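Local coordinates for uncharacterized protein (Nostoc punctiforme, PDB 2R3S) that is uncharacterised but probably transfers a methyl group from S-adenosylmethionine to an oxygen of an unidentified acceptor, as O-methyltransferases do, at residues Ala152-Ala156 against Ala182-His186; Ile164-Lys168 against Asn187-Glu191; Ser175-Ile181 against Val203-Ala208; Leu237-His243 against Val267-Phe272. All coordinates share one frame; numbering follows the deposited sequence. Where two conformers were deposited one is given.

Following the chain, contact 1 opens on helix 149-159 and closes at 182-186 on helix 178-186. Before it closes, contact 2 opens in the loop ahead of strand 168-172 and contact 3 opens at 175-181, so these three cross one another, closing in the order contact 1, contact 2, contact 3. They tie helix 149-159 to helix 178-186, the entries of two adjacent parallel strands to each other, and the loop after strand 168-172 to helix 198-211. Contact 4 follows in series, joining the neighbouring strands 233-239 and 265-271. Phe-179 and Leu-237 carry packing between contacts 3 and 4, Ile-155 between contacts 1 and 4, and Val-183 on Pro-166 between contacts 1 and 2.

Contact 1: residues Ala152-Ala156 against Ala182-His186; sequences AQLIA and AVAQH
Gln-153 reaches from helix 149-159 to two side chains near the end of helix 178-186. Its OE1 accepts the N-H of His-186 NE2 at 2.5 Å, a short bond with an angle of 163° at the hydrogen. OE1 lies in the ring plane of His-186, whereas the donor is tilted from the carbonyl plane, and the amide and ring planes are steeply inclined to each other. The other end of the same amide uses NE2 to donate to Gln-185 OE1 at 2.7 Å; Gln-185 was modelled in two conformers, so this second bond holds for one of them. A bend at chi2 (-61°) turns the Gln-153 amide across to these partners. Alanines make up the inner side: Ala-182 CB lies 4.0 Å from Ala-152 CB and equally far from Ala-156 CB, and Ala-156 CB also meets His-186 CD2 at 3.4 Å. Such small residues suit the close approach of segments 152-156 and 182-186, whose axes come to 8.8 Å with a crossing angle of -52°, on one side of the Rossmann-like sheet of the methyltransferase domain. Further out, Ile-155 touches Phe-179 and the strand residues Ile-268 and Phe-270, while Val-183 packs on Pro-166. Beyond the contact, Ala-184 O is hydrogen-bonded to Arg-216 NH2.

Contact 2: residues Ile164-Lys168 against Asn187-Glu191; sequences IEPLK and NPNAE
The Pro-166 and Asn-187 side chains cross at about a right angle, Pro-166 CD lying 3.6 Å from Asn-187 OD1. Asn-187 has its CG anti to the carbonyl carbon (chi1 -60°), which directs the amide at the loop ahead of strand 168-172 while ND2 donates to Val-183 O in the helix just ended. The Glu-165 side chain runs antiparallel to that of Asn-187, its CG 3.8 Å from Asn-187 OD1, with carboxylate and amide planes only 9° apart. Its chain is bent at chi2 (-143°), carrying OE2 to a water at 3.1 Å; that water donates to the carboxylate and accepts from Asn-189 N at 2.9 Å. Leu-167 instead runs alongside Asn-189, CD2 to CB at 4.0 Å. A leucine in place of Asn-187 would probably leave Val-183 O without its side-chain donor and the last turn of helix 178-186 less firmly tied to the following loop. Residues 187-190 form a type I turn, closed by Ala-190 N to Asn-187 O at 2.9 Å, after which the chains pair in parallel: Glu-191 N donates to Leu-167 O at 2.9 Å, and Lys-168 CA-H points to Glu-191 O. Two neighbouring parallel strands of the Rossmann-like sheet, 168-172 and 191-196, begin here. Lys-168 NZ bonds to Asn-231 O and Glu-191 OE1 to His-218 NE2. The chemistry is therefore divided: a main-chain hydrogen bond and a CA-H...O contact begin the strand pairing, while a water takes up the distance between the Glu-165 carboxylate and the turn.

Contact 3: residues Ser175-Ile181 against Val203-Ala208; sequences SHGLFGI and VAKENA
His-176 O and the side chain of Asn-207 join the loop after strand 168-172 to helix 198-211. In a Rossmann-like methyltransferase this loop, which leads from the first strand of the fold into a helix, is the one that commonly lines the S-adenosylmethionine site; a similar role is plausible here. Among the polar contacts, Asn-207 ND2 donates to His-176 O at 2.9 Å with an angle of 165°. The bond lies in the carbonyl plane on a lone pair, and the oxygen lies close to the amide plane of Asn-207, so both partners are well oriented. The same oxygen also receives the CA-H of Ala-204, CA to O being 3.5 Å. Within the loop, the His-176 ring turns its edge to the following residues, chi1 42° placing CG between the backbone N and carbonyl carbon; ND1 accepts Leu-178 N at 3.1 Å, near the ring plane, which favours this ring orientation. Close backbone approach depends on Gly-177, the N-cap of helix 178-186. Its phi is positive, and a side chain at this position would clash with Ala-204 CB, whose methyl already lies 3.9 Å from Gly-177 CA. Apolar packing continues down the helix: Leu-178 CD2 touches Asn-207 CB at 4.1 Å, and Ile-181 CG1 lies against Ala-208 CB. Tyr-217 of strand 217-221 also touches Ile-181, Ala-204 and Ala-208. The farthest-reaching atom of Ile-181, CD1, meets helix 198-211 at Ala-208 N, 3.5 Å away, and at Ala-204 O, 3.6 Å away.

Contact 4: residues Leu237-His243 against Val267-Phe272; sequences LLPNFLH and VIVFDF. With EDO (1,2-ethanediol), chain E.
Leu-237 to Pro-239 pair in parallel register with Ile-268 to Phe-270, the strand axes 4.7 Å apart and 6° from parallel, through Leu-238 N to Ile-268 O (2.9 Å), Phe-270 N to Leu-238 O and Asn-240 N to Phe-270 O. On one face Leu-237 CD2 packs beside Ile-268 CB; on the other Leu-238 CD1 touches Val-267 CG1 at 3.8 Å and Val-269 CG2. Asn-240 runs alongside Phe-270, bringing ND2 to the ring edge, 3.7 Å from CE2, with amide and ring planes 76° apart; its OD1 accepts from Gln-328 NE2. With an alanine here, Gln-328 NE2 would probably lose this acceptor and a gap would open beside the Phe-270 ring edge. His-243 ND1 donates to Asp-271 OD1 at 2.4 Å, so short that the exact length is doubtful, with ring and carboxylate planes nearly perpendicular. Asp-271 OD2 takes a water at 2.7 Å that also bridges Leu-238 O and Leu-242 N, and OD1 additionally accepts Phe-272 N, so the buried carboxylate is held at both oxygens. A bound ethanediol, probably from the crystallisation liquor, sits by Pro-239 O and Asn-240 O and may mark a pocket: ligands commonly bind at such carboxyl strand ends in the Rossmann-like methyltransferase fold.

Contact 1: residues Ala152-Ala156 against Ala182-His186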
loop_
_atom_site.group_PDB
_atom_site.type_symbol
_atom_site.label_atom_id
_atom_site.label_comp_id
_atom_site.label_asym_id
_atom_site.label_seq_id
_atom_site.Cartn_x
_atom_site.Cartn_y
_atom_site.Cartn_z
ATOM N N ALA A 152 -1.745 0.928 28.508
ATOM C CA ALA A 152 -1.312 0.232 29.731
ATOM C C ALA A 152 -1.715 1.004 30.994
ATOM O O ALA A 152 -2.226 0.417 31.948
ATOM C CB ALA A 152 0.206 -0.055 29.707
ATOM N N GLN A 153 -1.489 2.316 30.982
ATOM C CA GLN A 153 -1.941 3.214 32.036
ATOM C C GLN A 153 -3.459 3.266 32.155
ATOM O O GLN A 153 -3.992 3.284 33.264
ATOM C CB GLN A 153 -1.429 4.642 31.778
ATOM C CG GLN A 153 0.097 4.811 31.855
ATOM C CD GLN A 153 0.640 4.464 33.216
ATOM O OE1 GLN A 153 0.077 4.865 34.231
ATOM N NE2 GLN A 153 1.740 3.706 33.251
ATOM N N LEU A 154 -4.170 3.295 31.036
ATOM C CA LEU A 154 -5.628 3.339 31.102
ATOM C C LEU A 154 -6.154 2.061 31.756
ATOM O O LEU A 154 -7.001 2.128 32.636
ATOM C CB LEU A 154 -6.291 3.559 29.730
ATOM C CG LEU A 154 -5.975 4.871 28.973
ATOM C CD1 LEU A 154 -6.579 4.830 27.555
ATOM C CD2 LEU A 154 -6.442 6.113 29.717
ATOM N N ILE A 155 -5.637 0.907 31.352
ATOM C CA ILE A 155 -6.096 -0.360 31.927
ATOM C C ILE A 155 -5.803 -0.395 33.414
ATOM O O ILE A 155 -6.650 -0.764 34.197
ATOM C CB ILE A 155 -5.499 -1.566 31.216
ATOM C CG1 ILE A 155 -6.163 -1.706 29.833
ATOM C CG2 ILE A 155 -5.663 -2.836 32.089
ATOM C CD1 ILE A 155 -5.607 -2.828 28.963
ATOM N N ALA A 156 -4.613 0.058 33.791
ATOM C CA ALA A 156 -4.217 0.180 35.196
ATOM C C ALA A 156 -5.226 0.999 36.011
ATOM O O ALA A 156 -5.700 0.540 37.054
ATOM C CB ALA A 156 -2.862 0.785 35.287
ATOM N N ALA A 182 2.518 -1.410 34.347
ATOM C CA ALA A 182 1.631 -0.323 34.799
ATOM C C ALA A 182 0.777 -0.730 36.000
ATOM O O ALA A 182 0.537 0.094 36.880
ATOM C CB ALA A 182 0.733 0.188 33.649
ATOM N N VAL A 183 0.289 -1.970 36.027
ATOM C CA VAL A 183 -0.418 -2.468 37.210
ATOM C C VAL A 183 0.537 -2.330 38.413
ATOM O O VAL A 183 0.175 -1.760 39.423
ATOM C CB VAL A 183 -0.951 -3.914 37.015
ATOM C CG1 VAL A 183 -1.530 -4.456 38.291
ATOM C CG2 VAL A 183 -2.007 -3.938 35.900
ATOM N N ALA A 184 1.784 -2.771 38.268
ATOM C CA ALA A 184 2.773 -2.664 39.352
ATOM C C ALA A 184 3.014 -1.226 39.742
ATOM O O ALA A 184 3.089 -0.922 40.929
ATOM C CB ALA A 184 4.108 -3.355 38.965
ATOM N N GLN A 185 3.093 -0.319 38.762
ATOM C CA GLN A 185 3.331 1.107 39.031
ATOM C C GLN A 185 2.246 1.712 39.921
ATOM O O GLN A 185 2.525 2.550 40.763
ATOM C CB GLN A 185 3.424 1.901 37.715
ATOM C CG GLN A 185 3.189 3.418 37.838
ATOM C CD GLN A 185 2.964 4.106 36.500
ATOM O OE1 GLN A 185 3.298 3.571 35.448
ATOM N NE2 GLN A 185 2.396 5.304 36.542
ATOM N N HIS A 186 0.992 1.297 39.716
ATOM C CA HIS A 186 -0.150 1.879 40.462
ATOM C C HIS A 186 -0.574 1.092 41.692
ATOM O O HIS A 186 -1.418 1.549 42.449
ATOM C CB HIS A 186 -1.340 2.083 39.527
ATOM C CG HIS A 186 -1.057 3.061 38.435
ATOM N ND1 HIS A 186 -0.766 4.386 38.686
ATOM C CD2 HIS A 186 -0.948 2.899 37.096
ATOM C CE1 HIS A 186 -0.524 5.003 37.545
ATOM N NE2 HIS A 186 -0.623 4.122 36.565
#

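Contact 2: residues Ile164-Lys168 against Asn187-Glu191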
loop_
_atom_site.group_PDB
_atom_site.type_symbol
_atom_site.label_atom_id
_atom_site.label_comp_id
_atom_site.label_asym_id
_atom_site.label_seq_id
_atom_site.Cartn_x
_atom_site.Cartn_y
_atom_site.Cartn_z
ATOM N N ILE A 164 -11.282 -3.102 42.360
ATOM C CA ILE A 164 -10.258 -4.146 42.354
ATOM C C ILE A 164 -8.930 -3.615 42.920
ATOM O O ILE A 164 -8.587 -2.439 42.716
ATOM C CB ILE A 164 -10.013 -4.697 40.921
ATOM N N GLU A 165 -8.199 -4.472 43.640
ATOM C CA GLU A 165 -6.816 -4.166 44.031
ATOM C C GLU A 165 -5.979 -5.455 44.113
ATOM O O GLU A 165 -6.086 -6.214 45.090
ATOM C CB GLU A 165 -6.754 -3.393 45.362
ATOM C CG GLU A 165 -5.404 -2.668 45.582
ATOM C CD GLU A 165 -4.952 -2.677 47.035
ATOM O OE1 GLU A 165 -5.768 -2.284 47.893
ATOM O OE2 GLU A 165 -3.793 -3.082 47.315
ATOM N N PRO A 166 -5.118 -5.695 43.102
ATOM C CA PRO A 166 -4.467 -6.991 42.988
ATOM C C PRO A 166 -3.215 -7.111 43.838
ATOM O O PRO A 166 -2.501 -6.134 44.080
ATOM C CB PRO A 166 -4.094 -7.053 41.516
ATOM C CG PRO A 166 -3.764 -5.656 41.190
ATOM C CD PRO A 166 -4.673 -4.785 42.030
ATOM N N LEU A 167 -2.973 -8.320 44.308
ATOM C CA LEU A 167 -1.714 -8.650 44.907
ATOM C C LEU A 167 -0.946 -9.575 43.962
ATOM O O LEU A 167 0.280 -9.620 44.022
ATOM C CB LEU A 167 -1.926 -9.267 46.309
ATOM C CG LEU A 167 -2.736 -8.464 47.367
ATOM C CD1 LEU A 167 -2.520 -9.079 48.750
ATOM C CD2 LEU A 167 -2.408 -6.974 47.431
ATOM N N LYS A 168 -1.642 -10.297 43.081
ATOM C CA LYS A 168 -0.962 -11.211 42.159
ATOM C C LYS A 168 -1.492 -11.145 40.716
ATOM O O LYS A 168 -2.669 -11.402 40.460
ATOM C CB LYS A 168 -1.023 -12.640 42.700
ATOM C CG LYS A 168 0.106 -13.523 42.222
ATOM C CD LYS A 168 0.059 -14.890 42.846
ATOM C CE LYS A 168 1.038 -15.820 42.154
ATOM N NZ LYS A 168 1.011 -17.176 42.712
ATOM N N ASN A 187 0.013 -0.085 41.878
ATOM C CA ASN A 187 -0.299 -0.961 42.989
ATOM C C ASN A 187 1.001 -1.475 43.624
ATOM O O ASN A 187 1.523 -2.509 43.210
ATOM C CB ASN A 187 -1.157 -2.135 42.501
ATOM C CG ASN A 187 -2.477 -1.683 41.875
ATOM O OD1 ASN A 187 -3.454 -1.424 42.585
ATOM N ND2 ASN A 187 -2.516 -1.600 40.536
ATOM N N PRO A 188 1.531 -0.751 44.634
ATOM C CA PRO A 188 2.781 -1.074 45.346
ATOM C C PRO A 188 2.909 -2.483 45.938
ATOM O O PRO A 188 4.022 -2.961 46.145
ATOM C CB PRO A 188 2.814 -0.039 46.466
ATOM C CG PRO A 188 2.077 1.111 45.911
ATOM C CD PRO A 188 0.945 0.499 45.147
ATOM N N ASN A 189 1.794 -3.152 46.197
ATOM C CA ASN A 189 1.832 -4.516 46.723
ATOM C C ASN A 189 1.574 -5.585 45.661
ATOM O O ASN A 189 1.435 -6.763 45.991
ATOM C CB ASN A 189 0.816 -4.658 47.851
ATOM C CG ASN A 189 0.968 -3.585 48.895
ATOM O OD1 ASN A 189 2.055 -3.399 49.446
ATOM N ND2 ASN A 189 -0.111 -2.854 49.160
ATOM N N ALA A 190 1.511 -5.192 44.391
ATOM C CA ALA A 190 1.253 -6.146 43.334
ATOM C C ALA A 190 2.556 -6.847 42.977
ATOM O O ALA A 190 3.609 -6.217 42.901
ATOM C CB ALA A 190 0.660 -5.442 42.122
ATOM N N GLU A 191 2.478 -8.157 42.778
ATOM C CA GLU A 191 3.566 -8.932 42.213
ATOM C C GLU A 191 3.123 -9.384 40.831
ATOM O O GLU A 191 2.025 -9.937 40.691
ATOM C CB GLU A 191 3.884 -10.154 43.084
ATOM C CG GLU A 191 4.393 -9.813 44.501
ATOM C CD GLU A 191 5.843 -9.363 44.533
ATOM O OE1 GLU A 191 6.631 -9.788 43.660
ATOM O OE2 GLU A 191 6.191 -8.578 45.445
HETATM O O HOH W 1 -1.061 -2.492 45.928
#

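Contact 3: residues Ser175-Ile181 against Val203-Ala208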
loop_
_atom_site.group_PDB
_atom_site.type_symbol
_atom_site.label_atom_id
_atom_site.label_comp_id
_atom_site.label_asym_id
_atom_site.label_seq_id
_atom_site.Cartn_x
_atom_site.Cartn_y
_atom_site.Cartn_z
ATOM N N SER A 175 5.100 -9.525 26.217
ATOM C CA SER A 175 5.721 -8.709 25.173
ATOM C C SER A 175 6.657 -7.676 25.814
ATOM O O SER A 175 7.534 -8.049 26.588
ATOM C CB SER A 175 4.627 -8.102 24.264
ATOM O OG SER A 175 5.162 -7.235 23.293
ATOM N N HIS A 176 6.500 -6.397 25.476
ATOM C CA HIS A 176 7.184 -5.278 26.148
ATOM C C HIS A 176 6.971 -5.180 27.662
ATOM O O HIS A 176 7.675 -4.419 28.353
ATOM C CB HIS A 176 6.730 -3.958 25.514
ATOM C CG HIS A 176 5.265 -3.917 25.238
ATOM N ND1 HIS A 176 4.337 -3.667 26.222
ATOM C CD2 HIS A 176 4.561 -4.175 24.112
ATOM C CE1 HIS A 176 3.124 -3.759 25.715
ATOM N NE2 HIS A 176 3.231 -4.081 24.438
ATOM N N GLY A 177 5.964 -5.885 28.165
ATOM C CA GLY A 177 5.627 -5.895 29.585
ATOM C C GLY A 177 4.890 -4.702 30.164
ATOM O O GLY A 177 4.614 -4.669 31.357
ATOM N N LEU A 178 4.515 -3.733 29.339
ATOM C CA LEU A 178 3.982 -2.470 29.874
ATOM C C LEU A 178 2.617 -2.623 30.584
ATOM O O LEU A 178 2.306 -1.842 31.484
ATOM C CB LEU A 178 3.893 -1.375 28.792
ATOM C CG LEU A 178 5.198 -0.899 28.132
ATOM C CD1 LEU A 178 4.965 0.342 27.277
ATOM C CD2 LEU A 178 6.298 -0.643 29.162
ATOM N N PHE A 179 1.800 -3.591 30.186
ATOM C CA PHE A 179 0.482 -3.765 30.851
ATOM C C PHE A 179 0.624 -4.177 32.314
ATOM O O PHE A 179 0.136 -3.479 33.204
ATOM C CB PHE A 179 -0.439 -4.689 30.047
ATOM C CG PHE A 179 -0.871 -4.077 28.733
ATOM C CD1 PHE A 179 -1.965 -3.213 28.683
ATOM C CD2 PHE A 179 -0.149 -4.297 27.570
ATOM C CE1 PHE A 179 -2.354 -2.606 27.489
ATOM C CE2 PHE A 179 -0.533 -3.695 26.363
ATOM C CZ PHE A 179 -1.630 -2.853 26.325
ATOM N N GLY A 180 1.336 -5.265 32.567
ATOM C CA GLY A 180 1.644 -5.683 33.936
ATOM C C GLY A 180 2.485 -4.683 34.696
ATOM O O GLY A 180 2.267 -4.471 35.883
ATOM N N ILE A 181 3.449 -4.061 34.011
ATOM C CA ILE A 181 4.304 -3.048 34.623
ATOM C C ILE A 181 3.480 -1.875 35.131
ATOM O O ILE A 181 3.711 -1.399 36.232
ATOM C CB ILE A 181 5.420 -2.559 33.651
ATOM C CG1 ILE A 181 6.472 -3.656 33.471
ATOM C CG2 ILE A 181 6.080 -1.320 34.174
ATOM C CD1 ILE A 181 7.285 -3.591 32.186
ATOM N N VAL A 203 13.086 -8.002 27.050
ATOM C CA VAL A 203 12.571 -6.629 26.874
ATOM C C VAL A 203 11.689 -6.197 28.066
ATOM O O VAL A 203 11.867 -5.099 28.631
ATOM C CB VAL A 203 11.765 -6.473 25.552
ATOM C CG1 VAL A 203 11.322 -4.994 25.363
ATOM C CG2 VAL A 203 12.582 -6.994 24.364
ATOM N N ALA A 204 10.736 -7.060 28.413
ATOM C CA ALA A 204 9.827 -6.854 29.548
ATOM C C ALA A 204 10.575 -6.582 30.840
ATOM O O ALA A 204 10.216 -5.675 31.613
ATOM C CB ALA A 204 8.889 -8.086 29.712
ATOM N N LYS A 205 11.621 -7.363 31.077
ATOM C CA LYS A 205 12.445 -7.191 32.281
ATOM C C LYS A 205 13.127 -5.852 32.261
ATOM O O LYS A 205 13.151 -5.141 33.259
ATOM C CB LYS A 205 13.506 -8.295 32.405
ATOM C CG LYS A 205 13.069 -9.487 33.234
ATOM C CD LYS A 205 13.676 -10.800 32.727
ATOM C CE LYS A 205 15.165 -10.906 32.961
ATOM N NZ LYS A 205 15.747 -11.974 32.077
ATOM N N GLU A 206 13.694 -5.518 31.109
ATOM C CA GLU A 206 14.359 -4.246 30.961
ATOM C C GLU A 206 13.400 -3.090 31.189
ATOM O O GLU A 206 13.752 -2.107 31.853
ATOM C CB GLU A 206 15.002 -4.170 29.571
ATOM C CG GLU A 206 15.889 -2.927 29.304
ATOM C CD GLU A 206 16.911 -2.622 30.419
ATOM O OE1 GLU A 206 17.318 -3.546 31.200
ATOM O OE2 GLU A 206 17.289 -1.423 30.497
ATOM N N ASN A 207 12.180 -3.201 30.661
ATOM C CA ASN A 207 11.160 -2.189 30.907
ATOM C C ASN A 207 10.715 -2.119 32.378
ATOM O O ASN A 207 10.481 -1.030 32.895
ATOM C CB ASN A 207 9.959 -2.342 29.932
ATOM C CG ASN A 207 10.279 -1.833 28.526
ATOM O OD1 ASN A 207 11.033 -0.891 28.355
ATOM N ND2 ASN A 207 9.708 -2.464 27.523
ATOM N N ALA A 208 10.633 -3.257 33.064
ATOM C CA ALA A 208 10.331 -3.256 34.505
ATOM C C ALA A 208 11.441 -2.549 35.268
ATOM O O ALA A 208 11.195 -1.739 36.159
ATOM C CB ALA A 208 10.146 -4.670 35.016
#

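Contact 4: residues Leu237-His243 against Val267-Phe272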
loop_
_atom_site.group_PDB
_atom_site.type_symbol
_atom_site.label_atom_id
_atom_site.label_comp_id
_atom_site.label_asym_id
_atom_site.label_seq_id
_atom_site.Cartn_x
_atom_site.Cartn_y
_atom_site.Cartn_z
ATOM N N LEU A 237 -3.979 -10.610 32.630
ATOM C CA LEU A 237 -4.016 -9.760 31.449
ATOM C C LEU A 237 -3.710 -10.584 30.206
ATOM O O LEU A 237 -2.779 -11.379 30.213
ATOM C CB LEU A 237 -2.991 -8.636 31.572
ATOM C CG LEU A 237 -2.902 -7.935 32.921
ATOM C CD1 LEU A 237 -1.922 -6.782 32.830
ATOM C CD2 LEU A 237 -4.273 -7.488 33.334
ATOM N N LEU A 238 -4.488 -10.371 29.146
ATOM C CA LEU A 238 -4.237 -10.919 27.824
ATOM C C LEU A 238 -4.204 -9.778 26.762
ATOM O O LEU A 238 -5.184 -9.555 26.013
ATOM C CB LEU A 238 -5.337 -11.915 27.482
ATOM C CG LEU A 238 -5.323 -13.287 28.144
ATOM C CD1 LEU A 238 -6.736 -13.958 28.106
ATOM C CD2 LEU A 238 -4.277 -14.119 27.441
ATOM N N PRO A 239 -3.070 -9.054 26.679
ATOM C CA PRO A 239 -2.955 -7.985 25.700
ATOM C C PRO A 239 -2.544 -8.520 24.333
ATOM O O PRO A 239 -1.528 -9.168 24.227
ATOM C CB PRO A 239 -1.870 -7.087 26.291
ATOM C CG PRO A 239 -1.263 -7.844 27.443
ATOM C CD PRO A 239 -1.838 -9.192 27.469
ATOM N N ASN A 240 -3.347 -8.259 23.311
ATOM C CA ASN A 240 -3.037 -8.621 21.922
ATOM C C ASN A 240 -2.508 -10.062 21.739
ATOM O O ASN A 240 -1.551 -10.312 20.961
ATOM C CB ASN A 240 -2.076 -7.592 21.273
ATOM C CG ASN A 240 -2.754 -6.273 20.945
ATOM O OD1 ASN A 240 -3.740 -6.236 20.209
ATOM N ND2 ASN A 240 -2.210 -5.176 21.478
ATOM N N PHE A 241 -3.168 -11.009 22.412
ATOM C CA PHE A 241 -2.808 -12.424 22.310
ATOM C C PHE A 241 -3.852 -13.268 21.633
ATOM O O PHE A 241 -3.537 -14.062 20.767
ATOM C CB PHE A 241 -2.551 -13.020 23.702
ATOM C CG PHE A 241 -1.763 -14.329 23.673
ATOM C CD1 PHE A 241 -0.591 -14.444 22.926
ATOM C CD2 PHE A 241 -2.180 -15.428 24.408
ATOM C CE1 PHE A 241 0.133 -15.628 22.902
ATOM C CE2 PHE A 241 -1.444 -16.618 24.384
ATOM C CZ PHE A 241 -0.299 -16.708 23.629
ATOM N N LEU A 242 -5.102 -13.126 22.035
ATOM C CA LEU A 242 -6.098 -14.140 21.666
ATOM C C LEU A 242 -6.390 -14.182 20.182
ATOM O O LEU A 242 -6.678 -15.243 19.656
ATOM C CB LEU A 242 -7.406 -13.964 22.453
ATOM C CG LEU A 242 -7.403 -14.362 23.939
ATOM C CD1 LEU A 242 -8.834 -14.180 24.436
ATOM C CD2 LEU A 242 -6.890 -15.813 24.179
ATOM N N HIS A 243 -6.298 -13.035 19.504
ATOM C CA HIS A 243 -6.541 -12.957 18.046
ATOM C C HIS A 243 -5.709 -13.857 17.134
ATOM O O HIS A 243 -6.093 -14.092 15.980
ATOM C CB HIS A 243 -6.446 -11.499 17.538
ATOM C CG HIS A 243 -5.162 -10.777 17.851
ATOM N ND1 HIS A 243 -5.150 -9.537 18.459
ATOM C CD2 HIS A 243 -3.867 -11.075 17.578
ATOM C CE1 HIS A 243 -3.903 -9.105 18.552
ATOM N NE2 HIS A 243 -3.104 -10.024 18.031
ATOM N N VAL A 267 -10.119 -11.536 34.418
ATOM C CA VAL A 267 -9.300 -11.507 33.204
ATOM C C VAL A 267 -9.600 -10.190 32.475
ATOM O O VAL A 267 -10.764 -9.833 32.320
ATOM C CB VAL A 267 -9.639 -12.697 32.303
ATOM C CG1 VAL A 267 -8.785 -12.709 31.035
ATOM C CG2 VAL A 267 -9.484 -14.000 33.082
ATOM N N ILE A 268 -8.565 -9.462 32.063
ATOM C CA ILE A 268 -8.718 -8.311 31.153
ATOM C C ILE A 268 -8.119 -8.639 29.783
ATOM O O ILE A 268 -6.913 -8.895 29.661
ATOM C CB ILE A 268 -8.024 -7.071 31.678
ATOM C CG1 ILE A 268 -8.580 -6.681 33.051
ATOM C CG2 ILE A 268 -8.202 -5.891 30.686
ATOM C CD1 ILE A 268 -8.153 -5.265 33.515
ATOM N N VAL A 269 -8.979 -8.683 28.771
ATOM C CA VAL A 269 -8.555 -8.844 27.374
ATOM C C VAL A 269 -8.404 -7.466 26.746
ATOM O O VAL A 269 -9.267 -6.615 26.896
ATOM C CB VAL A 269 -9.536 -9.723 26.574
ATOM C CG1 VAL A 269 -9.120 -9.830 25.106
ATOM C CG2 VAL A 269 -9.610 -11.105 27.207
ATOM N N PHE A 270 -7.269 -7.229 26.094
ATOM C CA PHE A 270 -7.025 -5.976 25.383
ATOM C C PHE A 270 -6.713 -6.378 23.945
ATOM O O PHE A 270 -5.775 -7.119 23.701
ATOM C CB PHE A 270 -5.889 -5.184 26.028
ATOM C CG PHE A 270 -5.495 -3.949 25.259
ATOM C CD1 PHE A 270 -6.230 -2.785 25.365
ATOM C CD2 PHE A 270 -4.373 -3.945 24.431
ATOM C CE1 PHE A 270 -5.857 -1.635 24.643
ATOM C CE2 PHE A 270 -4.015 -2.804 23.721
ATOM C CZ PHE A 270 -4.759 -1.660 23.834
ATOM N N ASP A 271 -7.538 -5.946 22.993
ATOM C CA ASP A 271 -7.477 -6.529 21.658
ATOM C C ASP A 271 -8.264 -5.673 20.664
ATOM O O ASP A 271 -8.837 -4.665 21.044
ATOM C CB ASP A 271 -7.998 -7.983 21.701
ATOM C CG ASP A 271 -7.205 -8.943 20.798
ATOM O OD1 ASP A 271 -7.055 -8.659 19.582
ATOM O OD2 ASP A 271 -6.753 -10.004 21.313
ATOM N N PHE A 272 -8.226 -6.065 19.393
ATOM C CA PHE A 272 -9.021 -5.446 18.341
ATOM C C PHE A 272 -10.360 -6.156 18.311
ATOM O O PHE A 272 -10.424 -7.335 17.936
ATOM C CB PHE A 272 -8.364 -5.634 16.964
ATOM C CG PHE A 272 -7.122 -4.841 16.776
ATOM C CD1 PHE A 272 -7.186 -3.484 16.551
ATOM C CD2 PHE A 272 -5.882 -5.446 16.829
ATOM C CE1 PHE A 272 -6.024 -2.739 16.377
ATOM C CE2 PHE A 272 -4.731 -4.707 16.663
ATOM C CZ PHE A 272 -4.809 -3.346 16.438
HETATM C C1 EDO E . 1.189 -8.596 23.144
HETATM O O1 EDO E . 0.820 -9.762 23.967
HETATM C C2 EDO E . 2.154 -8.844 21.972
HETATM O O2 EDO E . 1.566 -9.244 20.721
HETATM O O HOH W 2 -5.914 -10.912 23.728
#